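Long-range contacts in putative GTP pyrophosphokinase (Streptococcus mutans, PDB 3L9D), which probably transfers pyrophosphate from ATP to GTP as a RelA/SpoT-family synthetase, the first step in making the alarmone ppGpp: residues A[51-55]-A[125-131]; A[109-115]-A[176-180]. One frame throughout, in Å; residues are numbered along the deposited sequence.

Interaction 1 (A[51-55]-A[125-131])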
ATOM      1  N   LEU A  51       5.106  10.916   4.876  1.00 17.28           N
ATOM      2  CA  LEU A  51       4.646   9.577   5.205  1.00 19.05           C
ATOM      3  C   LEU A  51       5.779   8.560   5.033  1.00 17.46           C
ATOM      4  O   LEU A  51       5.935   7.647   5.852  1.00 20.45           O
ATOM      5  CB  LEU A  51       3.387   9.205   4.391  1.00 17.45           C
ATOM      6  CG  LEU A  51       2.152   9.999   4.841  1.00 17.49           C
ATOM      7  CD1 LEU A  51       1.090  10.046   3.753  1.00 26.19           C
ATOM      8  CD2 LEU A  51       1.575   9.439   6.131  1.00 17.79           C
ATOM      9  N   LYS A  52       6.569   8.713   3.978  1.00 16.87           N
ATOM     10  CA  LYS A  52       7.717   7.831   3.775  1.00 19.26           C
ATOM     11  C   LYS A  52       8.622   7.870   4.997  1.00 20.81           C
ATOM     12  O   LYS A  52       8.912   6.839   5.590  1.00 26.30           O
ATOM     13  CB  LYS A  52       8.529   8.228   2.544  1.00 19.13           C
ATOM     14  CG  LYS A  52       7.964   7.744   1.239  1.00 24.20           C
ATOM     15  CD  LYS A  52       9.058   7.668   0.176  1.00 25.22           C
ATOM     16  CE  LYS A  52       8.500   7.256  -1.169  1.00 23.90           C
ATOM     17  NZ  LYS A  52       9.466   7.604  -2.262  1.00 36.67           N
ATOM     18  N   ILE A  53       9.072   9.061   5.377  1.00 19.51           N
ATOM     19  CA  ILE A  53      10.038   9.184   6.464  1.00 19.74           C
ATOM     20  C   ILE A  53       9.422   8.749   7.812  1.00 21.40           C
ATOM     21  O   ILE A  53      10.066   8.047   8.595  1.00 21.16           O
ATOM     22  CB  ILE A  53      10.678  10.602   6.492  1.00 19.06           C
ATOM     23  CG1 ILE A  53      12.187  10.524   6.205  1.00 30.68           C
ATOM     24  CG2 ILE A  53      10.383  11.310   7.778  1.00 20.59           C
ATOM     25  CD1 ILE A  53      12.554  10.073   4.719  1.00 30.83           C
ATOM     26  N   LYS A  54       8.164   9.112   8.056  1.00 19.67           N
ATOM     27  CA  LYS A  54       7.458   8.630   9.246  1.00 19.55           C
ATOM     28  C   LYS A  54       7.410   7.086   9.295  1.00 22.25           C
ATOM     29  O   LYS A  54       7.841   6.484  10.279  1.00 21.94           O
ATOM     30  CB  LYS A  54       6.054   9.242   9.359  1.00 15.59           C
ATOM     31  CG  LYS A  54       5.995  10.735   9.692  1.00 12.66           C
ATOM     32  CD  LYS A  54       4.590  11.264   9.397  1.00 22.33           C
ATOM     33  CE  LYS A  54       4.411  12.737   9.716  1.00 19.52           C
ATOM     34  NZ  LYS A  54       4.502  12.985  11.176  1.00 22.87           N
ATOM     35  N   PHE A  55       6.913   6.452   8.232  1.00 20.50           N
ATOM     36  CA  PHE A  55       6.779   4.989   8.203  1.00 23.85           C
ATOM     37  C   PHE A  55       8.108   4.225   8.240  1.00 24.02           C
ATOM     38  O   PHE A  55       8.142   3.069   8.673  1.00 26.01           O
ATOM     39  CB  PHE A  55       5.955   4.513   6.989  1.00 20.77           C
ATOM     40  CG  PHE A  55       4.518   4.921   7.037  1.00 19.24           C
ATOM     41  CD1 PHE A  55       3.923   5.257   8.240  1.00 19.37           C
ATOM     42  CD2 PHE A  55       3.759   4.974   5.879  1.00 19.83           C
ATOM     43  CE1 PHE A  55       2.592   5.654   8.287  1.00 22.50           C
ATOM     44  CE2 PHE A  55       2.424   5.352   5.914  1.00 16.03           C
ATOM     45  CZ  PHE A  55       1.841   5.696   7.120  1.00 22.00           C
ATOM     46  N   LEU A 125      -0.645   1.700  12.865  1.00 21.17           N
ATOM     47  CA  LEU A 125      -1.263   2.739  12.049  1.00 19.73           C
ATOM     48  C   LEU A 125      -2.492   3.357  12.727  1.00 21.90           C
ATOM     49  O   LEU A 125      -2.679   4.587  12.711  1.00 21.92           O
ATOM     50  CB  LEU A 125      -1.649   2.163  10.687  1.00 23.97           C
ATOM     51  CG  LEU A 125      -0.809   2.497   9.458  1.00 21.46           C
ATOM     52  CD1 LEU A 125       0.647   2.649   9.808  1.00 16.72           C
ATOM     53  CD2 LEU A 125      -1.031   1.439   8.374  1.00 16.92           C
ATOM     54  N   ARG A 126      -3.319   2.503  13.332  1.00 23.85           N
ATOM     55  CA  ARG A 126      -4.554   2.932  14.004  1.00 20.61           C
ATOM     56  C   ARG A 126      -4.308   3.772  15.258  1.00 24.84           C
ATOM     57  O   ARG A 126      -5.133   4.623  15.614  1.00 26.44           O
ATOM     58  CB  ARG A 126      -5.385   1.721  14.394  1.00 18.77           C
ATOM     59  CG  ARG A 126      -6.011   0.985  13.250  1.00 18.26           C
ATOM     60  CD  ARG A 126      -6.870  -0.167  13.755  1.00 14.47           C
ATOM     61  NE  ARG A 126      -7.162  -1.090  12.670  1.00 16.28           N
ATOM     62  CZ  ARG A 126      -6.907  -2.392  12.698  1.00 17.15           C
ATOM     63  NH1 ARG A 126      -6.393  -2.966  13.788  1.00 16.78           N
ATOM     64  NH2 ARG A 126      -7.197  -3.127  11.639  1.00 17.19           N
ATOM     65  N   GLN A 127      -3.184   3.525  15.936  1.00 24.40           N
ATOM     66  CA  GLN A 127      -2.846   4.289  17.146  1.00 26.23           C
ATOM     67  C   GLN A 127      -2.031   5.585  16.903  1.00 25.89           C
ATOM     68  O   GLN A 127      -1.706   6.291  17.853  1.00 26.33           O
ATOM     69  CB  GLN A 127      -2.145   3.402  18.185  1.00 22.19           C
ATOM     70  CG  GLN A 127      -0.782   2.873  17.725  1.00 36.12           C
ATOM     71  CD  GLN A 127       0.384   3.250  18.657  1.00 43.41           C
ATOM     72  OE1 GLN A 127       1.516   2.749  18.501  1.00 34.76           O
ATOM     73  NE2 GLN A 127       0.110   4.133  19.629  1.00 39.73           N
ATOM     74  N   ARG A 128      -1.700   5.893  15.648  1.00 23.22           N
ATOM     75  CA  ARG A 128      -1.037   7.162  15.331  1.00 22.29           C
ATOM     76  C   ARG A 128      -2.011   8.338  15.474  1.00 25.14           C
ATOM     77  O   ARG A 128      -3.216   8.179  15.286  1.00 27.18           O
ATOM     78  CB  ARG A 128      -0.425   7.146  13.924  1.00 23.94           C
ATOM     79  CG  ARG A 128       0.689   6.135  13.706  1.00 16.95           C
ATOM     80  CD  ARG A 128       1.433   6.426  12.413  1.00 20.43           C
ATOM     81  NE  ARG A 128       2.212   7.671  12.428  1.00 21.36           N
ATOM     82  CZ  ARG A 128       3.526   7.762  12.642  1.00 20.49           C
ATOM     83  NH1 ARG A 128       4.274   6.691  12.884  1.00 23.42           N
ATOM     84  NH2 ARG A 128       4.101   8.945  12.624  1.00 22.86           N
ATOM     85  N   LYS A 129      -1.482   9.501  15.844  1.00 25.12           N
ATOM     86  CA  LYS A 129      -2.278  10.708  16.033  1.00 25.79           C
ATOM     87  C   LYS A 129      -2.018  11.771  14.962  1.00 25.39           C
ATOM     88  O   LYS A 129      -2.698  12.799  14.939  1.00 26.17           O
ATOM     89  CB  LYS A 129      -1.993  11.320  17.406  1.00 31.61           C
ATOM     90  CG  LYS A 129      -2.940  10.871  18.506  1.00 38.74           C
ATOM     91  CD  LYS A 129      -2.930   9.362  18.674  1.00 37.66           C
ATOM     92  CE  LYS A 129      -4.114   8.878  19.522  1.00 38.61           C
ATOM     93  NZ  LYS A 129      -4.254   9.693  20.768  1.00 57.80           N
ATOM     94  N   ASP A 130      -1.029  11.542  14.097  1.00 18.66           N
ATOM     95  CA  ASP A 130      -0.695  12.513  13.057  1.00 20.31           C
ATOM     96  C   ASP A 130      -1.407  12.221  11.750  1.00 20.12           C
ATOM     97  O   ASP A 130      -1.125  12.829  10.726  1.00 21.64           O
ATOM     98  CB  ASP A 130       0.810  12.579  12.808  1.00 23.19           C
ATOM     99  CG  ASP A 130       1.369  11.284  12.231  1.00 26.72           C
ATOM    100  OD1 ASP A 130       0.771  10.201  12.467  1.00 21.85           O
ATOM    101  OD2 ASP A 130       2.430  11.360  11.562  1.00 23.71           O
ATOM    102  N   MET A 131      -2.317  11.262  11.797  1.00 23.58           N
ATOM    103  CA  MET A 131      -3.173  10.935  10.680  1.00 21.31           C
ATOM    104  C   MET A 131      -4.329  10.219  11.326  1.00 26.46           C
ATOM    105  O   MET A 131      -4.240   9.800  12.475  1.00 28.31           O
ATOM    106  CB  MET A 131      -2.452  10.026   9.673  1.00 21.09           C
ATOM    107  CG  MET A 131      -2.119   8.635  10.190  1.00 20.68           C
ATOM    108  SD  MET A 131      -0.907   7.692   9.231  1.00 18.00           S
ATOM    109  CE  MET A 131       0.572   8.650   9.512  1.00 22.65           C
TER
HETATM  110  O   HOH W   1       7.332   6.531  12.975  1.00 19.69           O
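One carboxylate oxygen, D130 OD2, takes bonds from both a lysine of helix 42-64 and an arginine two residues before it in its own loop. K54 reaches it across the contact with a salt bridge, NZ to OD2 2.7 Å, on the anti lone pair, away from OD1. The K54 chain is extended until its last torsion, where it bends (chi4 -67°) and turns NZ onto OD2; CD and CE lie alongside the same oxygen. R128 grips D130 side-on with two nitrogens. R128 NE bonds D130 OD1 at 2.9 Å, nearly straight at 164°, on the syn side. R128 NH2 bonds D130 OD2 at 3.1 Å from above the carboxylate plane. The two oxygens are thus held by three N-H donors, and this fixes the rotation of the carboxylate. K54 NZ and R128 NH2 lie 4.3 Å apart, both drawn to the one acid, which probably favours its charged form. A water accepts from R128 NH1 and donates to K54 O, a second tie to the helix.

Next to this polar network the contact is apolar. The F55 ring and the M131 side chain come from opposite directions. M131 SD lies at the ring edge, 5.2 Å from the F55 centroid, a Met-aromatic contact. The bend at its last torsion (chi3 67°) carries M131 CE toward L51, CE to L51 CD2 3.6 Å. L125 CD1 meets F55 CE1 obliquely, at 3.9 Å. L108 and I110 of strand 106-112 and A170 and I172 of strand 164-176 receive L51 and F55. The whole is a salt-bridge network beside a hydrophobic core, joining helix 42-64 to the loop after helix 117-126 on one face of the mixed sheet of a RelA/SpoT synthetase-type domain.

Interaction 2 (A[109-115]-A[176-180])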
ATOM      1  N   ARG A 109       3.172   2.183   0.044  1.00 18.29           N
ATOM      2  CA  ARG A 109       3.268   0.740   0.163  1.00 23.30           C
ATOM      3  C   ARG A 109       4.169   0.345   1.312  1.00 20.14           C
ATOM      4  O   ARG A 109       5.323   0.727   1.347  1.00 21.09           O
ATOM      5  CB  ARG A 109       3.807   0.126  -1.122  1.00 23.33           C
ATOM      6  CG  ARG A 109       2.870   0.277  -2.268  1.00 24.88           C
ATOM      7  CD  ARG A 109       3.033  -0.859  -3.237  1.00 29.53           C
ATOM      8  NE  ARG A 109       2.039  -0.735  -4.298  1.00 38.64           N
ATOM      9  CZ  ARG A 109       2.330  -0.769  -5.595  1.00 38.71           C
ATOM     10  NH1 ARG A 109       3.599  -0.938  -5.978  1.00 30.48           N
ATOM     11  NH2 ARG A 109       1.353  -0.640  -6.498  1.00 33.66           N
ATOM     12  N   ILE A 110       3.633  -0.434   2.244  1.00 21.41           N
ATOM     13  CA  ILE A 110       4.429  -0.956   3.341  1.00 19.26           C
ATOM     14  C   ILE A 110       4.674  -2.431   3.080  1.00 20.91           C
ATOM     15  O   ILE A 110       3.740  -3.239   3.122  1.00 25.30           O
ATOM     16  CB  ILE A 110       3.732  -0.712   4.689  1.00 16.04           C
ATOM     17  CG1 ILE A 110       3.554   0.803   4.894  1.00 17.48           C
ATOM     18  CG2 ILE A 110       4.500  -1.353   5.823  1.00 13.89           C
ATOM     19  CD1 ILE A 110       2.850   1.229   6.186  1.00 13.26           C
ATOM     20  N   MET A 111       5.919  -2.773   2.765  1.00 21.16           N
ATOM     21  CA  MET A 111       6.305  -4.161   2.508  1.00 17.42           C
ATOM     22  C   MET A 111       6.655  -4.883   3.807  1.00 18.28           C
ATOM     23  O   MET A 111       7.577  -4.492   4.520  1.00 21.94           O
ATOM     24  CB  MET A 111       7.481  -4.222   1.526  1.00 19.16           C
ATOM     25  CG  MET A 111       7.125  -4.818   0.168  1.00 24.33           C
ATOM     26  SD  MET A 111       5.806  -3.907  -0.683  1.00 25.29           S
ATOM     27  CE  MET A 111       6.663  -2.375  -1.066  1.00 22.96           C
ATOM     28  N   VAL A 112       5.902  -5.931   4.117  1.00 19.21           N
ATOM     29  CA  VAL A 112       6.132  -6.738   5.311  1.00 21.61           C
ATOM     30  C   VAL A 112       6.670  -8.103   4.919  1.00 24.09           C
ATOM     31  O   VAL A 112       6.436  -8.558   3.804  1.00 24.42           O
ATOM     32  CB  VAL A 112       4.828  -6.958   6.128  1.00 24.75           C
ATOM     33  CG1 VAL A 112       4.274  -5.622   6.666  1.00 17.91           C
ATOM     34  CG2 VAL A 112       3.784  -7.726   5.286  1.00 20.99           C
ATOM     35  N   GLN A 113       7.387  -8.742   5.843  1.00 25.10           N
ATOM     36  CA  GLN A 113       7.953 -10.062   5.616  1.00 28.74           C
ATOM     37  C   GLN A 113       6.939 -11.217   5.696  1.00 31.99           C
ATOM     38  O   GLN A 113       6.976 -12.121   4.858  1.00 29.56           O
ATOM     39  CB  GLN A 113       9.139 -10.339   6.552  1.00 33.81           C
ATOM     40  CG  GLN A 113       9.956 -11.563   6.071  1.00 36.69           C
ATOM     41  CD  GLN A 113      11.127 -11.954   6.964  1.00 32.25           C
ATOM     42  OE1 GLN A 113      11.247 -11.514   8.117  1.00 30.06           O
ATOM     43  NE2 GLN A 113      11.994 -12.807   6.429  1.00 29.52           N
ATOM     44  N   PHE A 114       6.045 -11.189   6.686  1.00 29.35           N
ATOM     45  CA  PHE A 114       5.068 -12.276   6.878  1.00 28.20           C
ATOM     46  C   PHE A 114       3.615 -11.819   6.796  1.00 26.45           C
ATOM     47  O   PHE A 114       3.290 -10.690   7.160  1.00 29.81           O
ATOM     48  CB  PHE A 114       5.286 -12.957   8.223  1.00 28.12           C
ATOM     49  CG  PHE A 114       6.658 -13.523   8.394  1.00 33.57           C
ATOM     50  CD1 PHE A 114       7.066 -14.624   7.656  1.00 33.21           C
ATOM     51  CD2 PHE A 114       7.545 -12.964   9.307  1.00 33.47           C
ATOM     52  CE1 PHE A 114       8.348 -15.156   7.826  1.00 34.58           C
ATOM     53  CE2 PHE A 114       8.816 -13.489   9.480  1.00 32.60           C
ATOM     54  CZ  PHE A 114       9.219 -14.585   8.745  1.00 30.59           C
ATOM     55  N   VAL A 115       2.734 -12.694   6.330  1.00 24.89           N
ATOM     56  CA  VAL A 115       1.309 -12.374   6.326  1.00 27.79           C
ATOM     57  C   VAL A 115       0.918 -11.836   7.707  1.00 30.44           C
ATOM     58  O   VAL A 115       0.220 -10.826   7.842  1.00 26.42           O
ATOM     59  CB  VAL A 115       0.461 -13.608   6.016  1.00 27.83           C
ATOM     60  CG1 VAL A 115      -0.936 -13.415   6.541  1.00 28.12           C
ATOM     61  CG2 VAL A 115       0.454 -13.891   4.514  1.00 24.29           C
ATOM     62  N   THR A 176       3.086  -8.528   1.497  1.00 24.47           N
ATOM     63  CA  THR A 176       4.327  -9.314   1.513  1.00 22.49           C
ATOM     64  C   THR A 176       5.142  -9.059   0.242  1.00 22.06           C
ATOM     65  O   THR A 176       4.650  -8.509  -0.741  1.00 21.36           O
ATOM     66  CB  THR A 176       4.089 -10.842   1.676  1.00 20.99           C
ATOM     67  OG1 THR A 176       3.194 -11.326   0.660  1.00 20.07           O
ATOM     68  CG2 THR A 176       3.530 -11.144   3.037  1.00 20.44           C
ATOM     69  N   LEU A 177       6.401  -9.462   0.263  1.00 26.68           N
ATOM     70  CA  LEU A 177       7.232  -9.334  -0.914  1.00 22.01           C
ATOM     71  C   LEU A 177       6.559 -10.069  -2.099  1.00 26.18           C
ATOM     72  O   LEU A 177       6.431  -9.518  -3.208  1.00 20.59           O
ATOM     73  CB  LEU A 177       8.622  -9.884  -0.595  1.00 24.88           C
ATOM     74  CG  LEU A 177       9.502  -9.093   0.403  1.00 41.02           C
ATOM     75  CD1 LEU A 177       8.775  -7.879   1.069  1.00 32.97           C
ATOM     76  CD2 LEU A 177      10.155 -10.006   1.488  1.00 36.01           C
ATOM     77  N   ALA A 178       6.090 -11.294  -1.849  1.00 22.92           N
ATOM     78  CA  ALA A 178       5.409 -12.084  -2.883  1.00 26.08           C
ATOM     79  C   ALA A 178       4.111 -11.442  -3.364  1.00 24.06           C
ATOM     80  O   ALA A 178       3.822 -11.433  -4.569  1.00 24.67           O
ATOM     81  CB  ALA A 178       5.155 -13.513  -2.406  1.00 27.37           C
ATOM     82  N   MET A 179       3.326 -10.913  -2.424  1.00 24.54           N
ATOM     83  CA  MET A 179       2.087 -10.211  -2.775  1.00 25.00           C
ATOM     84  C   MET A 179       2.374  -9.070  -3.723  1.00 21.64           C
ATOM     85  O   MET A 179       1.668  -8.869  -4.711  1.00 27.00           O
ATOM     86  CB  MET A 179       1.404  -9.649  -1.534  1.00 26.97           C
ATOM     87  CG  MET A 179       0.417 -10.592  -0.879  1.00 25.65           C
ATOM     88  SD  MET A 179      -0.109  -9.929   0.712  1.00 24.16           S
ATOM     89  CE  MET A 179       0.258 -11.336   1.755  1.00 26.49           C
ATOM     90  N   ASN A 180       3.411  -8.312  -3.400  1.00 23.01           N
ATOM     91  CA  ASN A 180       3.788  -7.174  -4.206  1.00 22.66           C
ATOM     92  C   ASN A 180       4.322  -7.577  -5.575  1.00 20.79           C
ATOM     93  O   ASN A 180       3.984  -6.948  -6.569  1.00 21.19           O
ATOM     94  CB  ASN A 180       4.803  -6.310  -3.488  1.00 21.75           C
ATOM     95  CG  ASN A 180       5.106  -5.056  -4.258  1.00 26.51           C
ATOM     96  OD1 ASN A 180       4.191  -4.295  -4.607  1.00 23.89           O
ATOM     97  ND2 ASN A 180       6.386  -4.837  -4.557  1.00 20.91           N
TER
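The R109 guanidinium and the N180 amide meet obliquely, their planes 59° apart. N180 OD1 is 3.7 Å from R109 NH1 and no hydrogen bond is made there; N180 OD1 bonds instead to R175 NH1. The F114 ring has Q113 CG over the centre of one face, 4.0 Å above the plane. M111 touches both L177 and N180. Its chain bends at chi2 (59°), which brings SD against N180, 3.8 Å from N180 CG. M111 CG touches L177 CD1 at 3.6 Å. Farther along the chain, T176 CG2 packs against the backbone of F114 and V115, and V115 CG2 meets M179 CE at 3.8 Å.

No conventional hydrogen bond crosses between the segments. The closest approach is a CA-H...O contact, T176 CA to V112 O at 3.2 Å, with a nearly straight 167° at the hydrogen. T176 OG1 accepts from M179 N, at 3.1 Å, and has a second partner in D216 of helix 199-221. T176 is the N-cap of helix 177-193 and forms a capping box with M179; the return bond, T176 N to M179 SD, is weak. This is a strand-to-helix junction in a RelA/SpoT synthetase-type domain, where strand 164-176 runs parallel to strand 106-112 and hands on to a capped helix.

Overall arrangement
The two interactions lie on one mixed sheet, their centres about 18 Å apart. Strand 106-112 joins them: I110, which lies within 109-115, sends CD1 to F55 CD2 of interaction 1 at 3.9 Å. Their segments alternate along the chain, and helix 117-126 leads from the 109-115 segment to the 125-131 segment. Interaction 1 joins helix 42-64 to the loop after helix 117-126; its centre is about 13 Å from the centre of the chain. Interaction 2 includes the capped start of helix 177-193, and its centre is about 9 Å from the chain centre. Neither contact includes a residue known to bind a nucleotide, so their relation to the substrate site is left open.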